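Local coordinates for metal-bound toxin (Helicobacter pylori, PDB 4NRN), which probably acts as an RNA-cleaving toxin of the RelE family, YafQ subfamily, in a toxin-antitoxin system, and binds zinc ions, at residues N20-D23 with L24-Y28. Sequence-based numbering, arbitrary orientation.
Sequences NGFD and LKLLY
The F22 ring packs against L27 and two other leucines of the first turn of helix 24-35, while D23 caps that turn, a compact case of how a short loop links the end of one helix, closed by a Schellman motif at G21, to the capped start of the next. The tight part is the phenyl ring. With CG anti to the backbone N (chi1 172°), the ring is carried against the first helical turn, where L27 CB meets F22 CZ at the ring edge, in plane, 3.8 Å away. L24 CD2 packs 4.0 Å from F22 CE2, and L26 CD2 comes obliquely to within 4.1 Å of F22 CE1, so three leucines hem in the outer half of the ring. The solvent side belongs to D23, the N-cap residue. D23 OD1 accepts from K25 N at 3.1 Å, the amide arriving from above the carboxylate plane, while D23 O takes L26 N at 3.0 Å in a bent bond (142° at the hydrogen). K25 lays its aliphatic chain alongside D23 OD1, but K25 NZ stays 4.7 Å from that oxygen, forming no salt bridge, though the opposite charges may still attract. Toward helix 8-19, F22 rests on L14 and L17, L24 on L14 and V18; L26 meets Y44, in the loop preceding strand 46-48, and K62, which like L27's partner L61 follows strand 56-60.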
# COMPACT_ATOMS: atom_id res chain seq x y z
N ASN A 20 14.92 0.52 9.36
CA ASN A 20 15.36 1.90 9.17
C ASN A 20 14.46 2.93 9.85
O ASN A 20 14.54 4.11 9.54
CB ASN A 20 15.47 2.23 7.68
CG ASN A 20 16.56 1.43 6.99
OD1 ASN A 20 16.33 0.81 5.95
ND2 ASN A 20 17.76 1.43 7.57
N GLY A 21 13.61 2.47 10.77
CA GLY A 21 12.87 3.37 11.64
C GLY A 21 11.45 3.74 11.23
O GLY A 21 10.85 4.61 11.85
N PHE A 22 10.93 3.08 10.21
CA PHE A 22 9.55 3.30 9.75
C PHE A 22 8.51 3.09 10.86
O PHE A 22 8.60 2.15 11.66
CB PHE A 22 9.27 2.38 8.57
CG PHE A 22 7.84 2.36 8.13
CD1 PHE A 22 7.30 3.45 7.46
CD2 PHE A 22 7.04 1.26 8.36
CE1 PHE A 22 5.98 3.43 7.04
CE2 PHE A 22 5.74 1.23 7.95
CZ PHE A 22 5.20 2.32 7.29
N ASP A 23 7.51 3.96 10.92
CA ASP A 23 6.45 3.82 11.92
C ASP A 23 5.31 2.93 11.41
O ASP A 23 4.56 3.32 10.53
CB ASP A 23 5.90 5.20 12.31
CG ASP A 23 5.04 5.15 13.56
OD1 ASP A 23 4.74 4.03 14.03
OD2 ASP A 23 4.67 6.23 14.08
N LEU A 24 5.18 1.74 11.98
CA LEU A 24 4.15 0.82 11.49
C LEU A 24 2.75 1.39 11.66
O LEU A 24 1.82 1.04 10.95
CB LEU A 24 4.29 -0.54 12.18
CG LEU A 24 5.49 -1.34 11.69
CD1 LEU A 24 5.88 -2.44 12.67
CD2 LEU A 24 5.22 -1.91 10.31
N LYS A 25 2.60 2.29 12.62
CA LYS A 25 1.30 2.88 12.88
C LYS A 25 0.82 3.72 11.70
O LYS A 25 -0.38 3.89 11.48
CB LYS A 25 1.35 3.68 14.19
CG LYS A 25 1.69 2.82 15.42
CD LYS A 25 2.19 3.65 16.61
CE LYS A 25 2.94 2.78 17.62
NZ LYS A 25 3.74 3.56 18.62
N LEU A 26 1.78 4.24 10.92
CA LEU A 26 1.44 4.95 9.70
C LEU A 26 0.77 3.99 8.73
O LEU A 26 -0.24 4.31 8.12
CB LEU A 26 2.70 5.54 9.06
CG LEU A 26 2.61 6.20 7.68
CD1 LEU A 26 1.41 7.13 7.56
CD2 LEU A 26 3.91 6.96 7.37
N LEU A 27 1.35 2.80 8.61
CA LEU A 27 0.83 1.74 7.75
C LEU A 27 -0.54 1.24 8.20
O LEU A 27 -1.45 1.12 7.38
CB LEU A 27 1.82 0.57 7.69
CG LEU A 27 1.38 -0.63 6.85
CD1 LEU A 27 1.39 -0.27 5.38
CD2 LEU A 27 2.29 -1.82 7.12
N TYR A 28 -0.68 0.93 9.50
CA TYR A 28 -1.94 0.41 10.04
C TYR A 28 -3.09 1.36 9.74
O TYR A 28 -4.20 0.94 9.46
CB TYR A 28 -1.90 0.24 11.56
CG TYR A 28 -0.75 -0.55 12.15
CD1 TYR A 28 -0.22 -1.66 11.50
CD2 TYR A 28 -0.23 -0.20 13.38
CE1 TYR A 28 0.83 -2.38 12.06
CE2 TYR A 28 0.82 -0.91 13.95
CZ TYR A 28 1.34 -2.00 13.29
OH TYR A 28 2.38 -2.70 13.86